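VP5 (PDB 6QGI) is the envelope protein of a haloarchaeal pleomorphic virus and probably drives fusion of the viral envelope with the host cell membrane. Local coordinates at residues 368-382 against 389-401. Sequence-based numbering, arbitrary orientation.
Sequences VTLTSEPYSGTAVEL and TVAVDAGNWTATG. With NAG (2-acetamido-2-deoxy-beta-D-glucopyranose), chain B.
W397 lays its indole against L370 and reaches V368, P374, V380 and L382, packing between the short strand 368-370 and an antiparallel beta hairpin made by strands 378-382 and 389-393. CD1 of L370 sits over the centre of the six-membered ring, 3.5 Å from its centroid and only 10° off the normal, a CH-pi contact; CG1 of V392 touches the opposite face nearer the rim. At the edge, CH2 of W397 lies 4.0 Å from CD1 of L382, and the carbonyl oxygen of V368 approaches CZ3 of W397 in the ring plane, while CG of P374 meets CD1 of W397 obliquely. With CG anti to its own carbonyl carbon (chi1 -75°), W397 brings NE1 back to the hairpin.

The hairpin strands are paired by reciprocal backbone hydrogen bonds at V380 with V392 and at L382 with V390. V380 and L382 lie on the face that meets the indole; A379 and E381 lie on the other, where the aliphatic CG of E381 packs on CB of A391, 3.9 Å away, and its carboxylate forms a salt bridge with R424 of the neighbouring strand 418-427.

A394 follows the hairpin's second strand and faces the type II turn Y375-T378. N of A394 donates a hydrogen bond to O of T378 at 3.2 Å, in the carbonyl plane, and its CB rests against O of Y375 and CB of P374. Two residues on, N396 carries the N-linked glycan, whose O3 makes a weak hydrogen bond to OD2 of D393. Beside the indole N-H, O of V392 accepts two N-H groups from opposite faces of its carbonyl plane: V380 N at 2.9 Å and W397 NE1 at 3.2 Å, the latter 63° out of that plane.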
ATOM      1  N   VAL A 368     -24.359 -27.336   1.359  1.00 48.22           N
ATOM      2  CA  VAL A 368     -24.329 -26.325   0.296  1.00 47.31           C
ATOM      3  C   VAL A 368     -22.884 -26.247  -0.201  1.00 48.84           C
ATOM      4  O   VAL A 368     -21.969 -26.289   0.614  1.00 47.28           O
ATOM      5  CB  VAL A 368     -24.883 -24.944   0.734  1.00 51.59           C
ATOM      6  CG1 VAL A 368     -24.777 -23.931  -0.399  1.00 50.80           C
ATOM      7  CG2 VAL A 368     -26.330 -25.055   1.205  1.00 53.10           C
ATOM      8  N   THR A 369     -22.682 -26.152  -1.525  1.00 45.20           N
ATOM      9  CA  THR A 369     -21.351 -26.110  -2.124  1.00 43.73           C
ATOM     10  C   THR A 369     -21.140 -24.809  -2.916  1.00 46.10           C
ATOM     11  O   THR A 369     -22.019 -24.391  -3.672  1.00 45.81           O
ATOM     12  CB  THR A 369     -21.137 -27.369  -2.985  1.00 52.43           C
ATOM     13  OG1 THR A 369     -21.363 -28.521  -2.166  1.00 54.84           O
ATOM     14  CG2 THR A 369     -19.734 -27.449  -3.589  1.00 48.71           C
ATOM     15  N   LEU A 370     -19.962 -24.178  -2.707  1.00 41.25           N
ATOM     16  CA  LEU A 370     -19.487 -22.959  -3.373  1.00 39.87           C
ATOM     17  C   LEU A 370     -18.365 -23.314  -4.338  1.00 42.27           C
ATOM     18  O   LEU A 370     -17.499 -24.122  -3.993  1.00 41.39           O
ATOM     19  CB  LEU A 370     -18.998 -21.893  -2.368  1.00 39.09           C
ATOM     20  CG  LEU A 370     -19.972 -21.354  -1.312  1.00 44.30           C
ATOM     21  CD1 LEU A 370     -19.307 -20.272  -0.484  1.00 43.72           C
ATOM     22  CD2 LEU A 370     -21.258 -20.812  -1.928  1.00 47.07           C
ATOM     23  N   THR A 371     -18.376 -22.721  -5.539  1.00 38.46           N
ATOM     24  CA  THR A 371     -17.373 -23.014  -6.565  1.00 37.86           C
ATOM     25  C   THR A 371     -16.199 -22.001  -6.534  1.00 41.31           C
ATOM     26  O   THR A 371     -15.227 -22.176  -7.276  1.00 40.69           O
ATOM     27  CB  THR A 371     -18.031 -23.122  -7.945  1.00 45.98           C
ATOM     28  OG1 THR A 371     -18.857 -21.985  -8.166  1.00 46.55           O
ATOM     29  CG2 THR A 371     -18.858 -24.395  -8.097  1.00 43.35           C
ATOM     30  N   SER A 372     -16.268 -20.984  -5.647  1.00 37.54           N
ATOM     31  CA  SER A 372     -15.200 -20.004  -5.433  1.00 36.55           C
ATOM     32  C   SER A 372     -15.035 -19.710  -3.947  1.00 39.69           C
ATOM     33  O   SER A 372     -16.008 -19.754  -3.194  1.00 39.24           O
ATOM     34  CB  SER A 372     -15.447 -18.710  -6.203  1.00 41.05           C
ATOM     35  OG  SER A 372     -15.376 -18.908  -7.606  1.00 52.54           O
ATOM     36  N   GLU A 373     -13.788 -19.419  -3.537  1.00 36.12           N
ATOM     37  CA  GLU A 373     -13.380 -19.119  -2.166  1.00 35.97           C
ATOM     38  C   GLU A 373     -14.129 -17.897  -1.611  1.00 40.59           C
ATOM     39  O   GLU A 373     -14.086 -16.836  -2.237  1.00 40.15           O
ATOM     40  CB  GLU A 373     -11.862 -18.873  -2.122  1.00 36.41           C
ATOM     41  CG  GLU A 373     -11.217 -19.133  -0.770  1.00 44.61           C
ATOM     42  CD  GLU A 373      -9.726 -19.430  -0.794  1.00 62.18           C
ATOM     43  OE1 GLU A 373      -9.058 -19.113  -1.806  1.00 52.46           O
ATOM     44  OE2 GLU A 373      -9.225 -19.984   0.209  1.00 56.41           O
ATOM     45  N   PRO A 374     -14.824 -18.018  -0.451  1.00 37.63           N
ATOM     46  CA  PRO A 374     -15.506 -16.836   0.111  1.00 37.71           C
ATOM     47  C   PRO A 374     -14.486 -15.808   0.614  1.00 40.25           C
ATOM     48  O   PRO A 374     -13.352 -16.165   0.946  1.00 39.44           O
ATOM     49  CB  PRO A 374     -16.365 -17.414   1.238  1.00 40.36           C
ATOM     50  CG  PRO A 374     -15.683 -18.672   1.634  1.00 44.57           C
ATOM     51  CD  PRO A 374     -14.974 -19.202   0.422  1.00 39.46           C
ATOM     52  N   TYR A 375     -14.873 -14.532   0.630  1.00 36.09           N
ATOM     53  CA  TYR A 375     -13.971 -13.448   1.013  1.00 34.52           C
ATOM     54  C   TYR A 375     -13.829 -13.317   2.522  1.00 37.63           C
ATOM     55  O   TYR A 375     -14.766 -13.628   3.254  1.00 37.75           O
ATOM     56  CB  TYR A 375     -14.433 -12.117   0.398  1.00 35.33           C
ATOM     57  CG  TYR A 375     -14.698 -12.190  -1.091  1.00 36.09           C
ATOM     58  CD1 TYR A 375     -13.769 -12.755  -1.961  1.00 37.04           C
ATOM     59  CD2 TYR A 375     -15.863 -11.658  -1.637  1.00 37.59           C
ATOM     60  CE1 TYR A 375     -14.010 -12.827  -3.331  1.00 37.66           C
ATOM     61  CE2 TYR A 375     -16.105 -11.704  -3.010  1.00 38.42           C
ATOM     62  CZ  TYR A 375     -15.177 -12.293  -3.852  1.00 43.74           C
ATOM     63  OH  TYR A 375     -15.410 -12.346  -5.204  1.00 44.38           O
ATOM     64  N   SER A 376     -12.648 -12.848   2.983  1.00 33.55           N
ATOM     65  CA  SER A 376     -12.346 -12.649   4.404  1.00 33.43           C
ATOM     66  C   SER A 376     -13.197 -11.536   4.993  1.00 36.71           C
ATOM     67  O   SER A 376     -13.450 -10.524   4.335  1.00 36.31           O
ATOM     68  CB  SER A 376     -10.864 -12.350   4.610  1.00 37.16           C
ATOM     69  OG  SER A 376     -10.459 -11.186   3.908  1.00 47.63           O
ATOM     70  N   GLY A 377     -13.660 -11.762   6.215  1.00 33.41           N
ATOM     71  CA  GLY A 377     -14.508 -10.828   6.944  1.00 33.94           C
ATOM     72  C   GLY A 377     -15.916 -10.705   6.393  1.00 38.29           C
ATOM     73  O   GLY A 377     -16.648  -9.796   6.793  1.00 38.36           O
ATOM     74  N   THR A 378     -16.303 -11.609   5.463  1.00 34.47           N
ATOM     75  CA  THR A 378     -17.635 -11.633   4.853  1.00 34.96           C
ATOM     76  C   THR A 378     -18.331 -12.977   5.142  1.00 39.33           C
ATOM     77  O   THR A 378     -17.727 -13.886   5.718  1.00 38.45           O
ATOM     78  CB  THR A 378     -17.597 -11.328   3.329  1.00 41.16           C
ATOM     79  OG1 THR A 378     -17.045 -12.424   2.604  1.00 38.96           O
ATOM     80  CG2 THR A 378     -16.881 -10.034   2.986  1.00 38.72           C
ATOM     81  N   ALA A 379     -19.614 -13.071   4.767  1.00 37.39           N
ATOM     82  CA  ALA A 379     -20.468 -14.248   4.912  1.00 38.36           C
ATOM     83  C   ALA A 379     -21.335 -14.411   3.675  1.00 43.56           C
ATOM     84  O   ALA A 379     -21.842 -13.416   3.154  1.00 43.51           O
ATOM     85  CB  ALA A 379     -21.341 -14.122   6.152  1.00 40.21           C
ATOM     86  N   VAL A 380     -21.493 -15.648   3.191  1.00 40.98           N
ATOM     87  CA  VAL A 380     -22.330 -15.913   2.018  1.00 41.46           C
ATOM     88  C   VAL A 380     -23.745 -16.215   2.533  1.00 47.51           C
ATOM     89  O   VAL A 380     -23.937 -17.152   3.309  1.00 46.77           O
ATOM     90  CB  VAL A 380     -21.765 -17.017   1.077  1.00 44.41           C
ATOM     91  CG1 VAL A 380     -22.644 -17.194  -0.160  1.00 44.75           C
ATOM     92  CG2 VAL A 380     -20.325 -16.707   0.663  1.00 42.65           C
ATOM     93  N   GLU A 381     -24.706 -15.356   2.152  1.00 46.74           N
ATOM     94  CA  GLU A 381     -26.119 -15.431   2.518  1.00 49.16           C
ATOM     95  C   GLU A 381     -26.884 -16.086   1.378  1.00 55.59           C
ATOM     96  O   GLU A 381     -27.094 -15.475   0.326  1.00 55.17           O
ATOM     97  CB  GLU A 381     -26.665 -14.029   2.833  1.00 51.38           C
ATOM     98  CG  GLU A 381     -27.814 -14.026   3.819  1.00 65.16           C
ATOM     99  CD  GLU A 381     -28.508 -12.686   3.939  1.00 90.46           C
ATOM    100  OE1 GLU A 381     -29.404 -12.406   3.111  1.00 88.73           O
ATOM    101  OE2 GLU A 381     -28.156 -11.913   4.859  1.00 85.44           O
ATOM    102  N   LEU A 382     -27.259 -17.349   1.571  1.00 54.38           N
ATOM    103  CA  LEU A 382     -27.946 -18.125   0.550  1.00 55.75           C
ATOM    104  C   LEU A 382     -29.445 -18.169   0.768  1.00 62.77           C
ATOM    105  O   LEU A 382     -29.911 -18.339   1.895  1.00 63.18           O
ATOM    106  CB  LEU A 382     -27.382 -19.546   0.482  1.00 55.43           C
ATOM    107  CG  LEU A 382     -25.898 -19.639   0.162  1.00 58.78           C
ATOM    108  CD1 LEU A 382     -25.364 -20.976   0.505  1.00 58.74           C
ATOM    109  CD2 LEU A 382     -25.613 -19.294  -1.272  1.00 60.80           C
ATOM    110  N   THR A 389     -33.501 -18.259   4.174  1.00 71.32           N
ATOM    111  CA  THR A 389     -32.280 -17.460   4.080  1.00 69.03           C
ATOM    112  C   THR A 389     -31.327 -17.832   5.216  1.00 70.36           C
ATOM    113  O   THR A 389     -31.723 -17.804   6.386  1.00 70.72           O
ATOM    114  CB  THR A 389     -32.633 -15.968   4.080  1.00 79.86           C
ATOM    115  OG1 THR A 389     -33.531 -15.702   2.996  1.00 83.00           O
ATOM    116  CG2 THR A 389     -31.404 -15.070   3.976  1.00 76.76           C
ATOM    117  N   VAL A 390     -30.079 -18.203   4.861  1.00 64.14           N
ATOM    118  CA  VAL A 390     -29.042 -18.585   5.827  1.00 62.52           C
ATOM    119  C   VAL A 390     -27.684 -17.971   5.418  1.00 62.86           C
ATOM    120  O   VAL A 390     -27.263 -18.103   4.267  1.00 61.27           O
ATOM    121  CB  VAL A 390     -28.929 -20.129   6.021  1.00 66.63           C
ATOM    122  CG1 VAL A 390     -27.831 -20.481   7.025  1.00 65.52           C
ATOM    123  CG2 VAL A 390     -30.257 -20.750   6.452  1.00 68.36           C
ATOM    124  N   ALA A 391     -27.007 -17.315   6.381  1.00 57.91           N
ATOM    125  CA  ALA A 391     -25.690 -16.703   6.207  1.00 55.38           C
ATOM    126  C   ALA A 391     -24.617 -17.558   6.890  1.00 56.83           C
ATOM    127  O   ALA A 391     -24.798 -17.974   8.039  1.00 57.18           O
ATOM    128  CB  ALA A 391     -25.686 -15.290   6.772  1.00 56.16           C
ATOM    129  N   VAL A 392     -23.526 -17.857   6.167  1.00 50.79           N
ATOM    130  CA  VAL A 392     -22.410 -18.671   6.663  1.00 49.40           C
ATOM    131  C   VAL A 392     -21.114 -17.867   6.511  1.00 51.36           C
ATOM    132  O   VAL A 392     -20.800 -17.428   5.404  1.00 50.49           O
ATOM    133  CB  VAL A 392     -22.314 -20.056   5.954  1.00 53.18           C
ATOM    134  CG1 VAL A 392     -21.153 -20.885   6.501  1.00 52.26           C
ATOM    135  CG2 VAL A 392     -23.624 -20.833   6.059  1.00 54.49           C
ATOM    136  N   ASP A 393     -20.365 -17.690   7.616  1.00 46.73           N
ATOM    137  CA  ASP A 393     -19.099 -16.950   7.637  1.00 44.79           C
ATOM    138  C   ASP A 393     -18.016 -17.706   6.866  1.00 47.45           C
ATOM    139  O   ASP A 393     -18.042 -18.939   6.818  1.00 47.28           O
ATOM    140  CB  ASP A 393     -18.648 -16.678   9.079  1.00 46.55           C
ATOM    141  CG  ASP A 393     -19.692 -16.026   9.972  1.00 55.94           C
ATOM    142  OD1 ASP A 393     -20.524 -15.248   9.450  1.00 56.50           O
ATOM    143  OD2 ASP A 393     -19.675 -16.287  11.191  1.00 61.53           O
ATOM    144  N   ALA A 394     -17.077 -16.951   6.254  1.00 42.88           N
ATOM    145  CA  ALA A 394     -15.969 -17.420   5.411  1.00 41.60           C
ATOM    146  C   ALA A 394     -15.136 -18.539   6.046  1.00 45.06           C
ATOM    147  O   ALA A 394     -14.729 -19.462   5.338  1.00 44.60           O
ATOM    148  CB  ALA A 394     -15.063 -16.254   5.055  1.00 41.45           C
ATOM    149  N   GLY A 395     -14.886 -18.436   7.351  1.00 41.65           N
ATOM    150  CA  GLY A 395     -14.120 -19.418   8.111  1.00 41.23           C
ATOM    151  C   GLY A 395     -14.876 -20.697   8.389  1.00 45.55           C
ATOM    152  O   GLY A 395     -14.261 -21.716   8.704  1.00 44.97           O
ATOM    153  N   ASN A 396     -16.213 -20.660   8.265  1.00 43.00           N
ATOM    154  CA  ASN A 396     -17.053 -21.830   8.517  1.00 43.79           C
ATOM    155  C   ASN A 396     -17.316 -22.635   7.231  1.00 47.82           C
ATOM    156  O   ASN A 396     -17.978 -23.669   7.282  1.00 47.89           O
ATOM    157  CB  ASN A 396     -18.326 -21.438   9.258  1.00 45.46           C
ATOM    158  CG  ASN A 396     -18.042 -21.239  10.732  1.00 68.43           C
ATOM    159  OD1 ASN A 396     -17.241 -21.980  11.330  1.00 63.32           O
ATOM    160  ND2 ASN A 396     -18.668 -20.247  11.356  1.00 62.47           N
ATOM    161  N   TRP A 397     -16.729 -22.194   6.099  1.00 43.80           N
ATOM    162  CA  TRP A 397     -16.792 -22.917   4.830  1.00 43.60           C
ATOM    163  C   TRP A 397     -15.590 -23.853   4.773  1.00 48.50           C
ATOM    164  O   TRP A 397     -14.460 -23.414   5.024  1.00 47.83           O
ATOM    165  CB  TRP A 397     -16.822 -21.960   3.632  1.00 41.50           C
ATOM    166  CG  TRP A 397     -18.149 -21.293   3.439  1.00 43.03           C
ATOM    167  CD1 TRP A 397     -18.511 -20.046   3.857  1.00 46.02           C
ATOM    168  CD2 TRP A 397     -19.305 -21.858   2.807  1.00 43.62           C
ATOM    169  NE1 TRP A 397     -19.815 -19.788   3.505  1.00 46.35           N
ATOM    170  CE2 TRP A 397     -20.334 -20.892   2.878  1.00 48.13           C
ATOM    171  CE3 TRP A 397     -19.570 -23.087   2.178  1.00 44.97           C
ATOM    172  CZ2 TRP A 397     -21.608 -21.114   2.337  1.00 48.35           C
ATOM    173  CZ3 TRP A 397     -20.837 -23.314   1.662  1.00 47.40           C
ATOM    174  CH2 TRP A 397     -21.838 -22.332   1.738  1.00 48.64           C
ATOM    175  N   THR A 398     -15.828 -25.148   4.511  1.00 46.33           N
ATOM    176  CA  THR A 398     -14.755 -26.144   4.481  1.00 46.14           C
ATOM    177  C   THR A 398     -14.330 -26.410   3.046  1.00 50.03           C
ATOM    178  O   THR A 398     -15.164 -26.656   2.174  1.00 50.13           O
ATOM    179  CB  THR A 398     -15.157 -27.435   5.218  1.00 56.50           C
ATOM    180  OG1 THR A 398     -16.393 -27.891   4.703  1.00 61.67           O
ATOM    181  CG2 THR A 398     -15.320 -27.228   6.704  1.00 54.17           C
ATOM    182  N   ALA A 399     -13.023 -26.371   2.818  1.00 46.39           N
ATOM    183  CA  ALA A 399     -12.418 -26.583   1.516  1.00 46.09           C
ATOM    184  C   ALA A 399     -12.074 -28.038   1.263  1.00 51.90           C
ATOM    185  O   ALA A 399     -11.744 -28.785   2.185  1.00 52.10           O
ATOM    186  CB  ALA A 399     -11.155 -25.748   1.395  1.00 45.92           C
ATOM    187  N   THR A 400     -12.125 -28.420  -0.017  1.00 49.40           N
ATOM    188  CA  THR A 400     -11.706 -29.711  -0.553  1.00 49.92           C
ATOM    189  C   THR A 400     -10.607 -29.397  -1.568  1.00 54.80           C
ATOM    190  O   THR A 400     -10.525 -28.260  -2.050  1.00 53.86           O
ATOM    191  CB  THR A 400     -12.888 -30.504  -1.130  1.00 58.27           C
ATOM    192  OG1 THR A 400     -13.701 -29.650  -1.932  1.00 55.51           O
ATOM    193  CG2 THR A 400     -13.732 -31.160  -0.054  1.00 59.21           C
ATOM    194  N   GLY A 401      -9.763 -30.378  -1.871  1.00 52.70           N
ATOM    195  CA  GLY A 401      -8.657 -30.204  -2.812  1.00 52.36           C
ATOM    196  C   GLY A 401      -9.049 -29.906  -4.251  1.00 56.06           C
ATOM    197  O   GLY A 401      -8.211 -29.448  -5.035  1.00 55.27           O
TER
HETATM  198  C1  NAG B 601     -18.432 -19.943  12.739  1.00 64.73           C
HETATM  199  C2  NAG B 601     -18.533 -18.442  12.990  1.00 66.46           C
HETATM  200  C3  NAG B 601     -18.786 -18.038  14.450  1.00 66.43           C
HETATM  201  C4  NAG B 601     -19.738 -19.016  15.133  1.00 67.47           C
HETATM  202  C5  NAG B 601     -19.241 -20.445  14.932  1.00 67.63           C
HETATM  203  C6  NAG B 601     -20.068 -21.489  15.652  1.00 69.49           C
HETATM  204  C7  NAG B 601     -16.335 -18.211  11.758  1.00 67.98           C
HETATM  205  C8  NAG B 601     -15.559 -17.234  10.922  1.00 66.78           C
HETATM  206  N2  NAG B 601     -17.396 -17.691  12.446  1.00 67.60           N
HETATM  207  O3  NAG B 601     -19.360 -16.736  14.476  1.00 66.45           O
HETATM  208  O4  NAG B 601     -19.827 -18.709  16.522  1.00 67.97           O
HETATM  209  O5  NAG B 601     -19.289 -20.765  13.535  1.00 66.47           O
HETATM  210  O6  NAG B 601     -19.447 -22.768  15.592  1.00 69.23           O
HETATM  211  O7  NAG B 601     -16.011 -19.389  11.821  1.00 68.91           O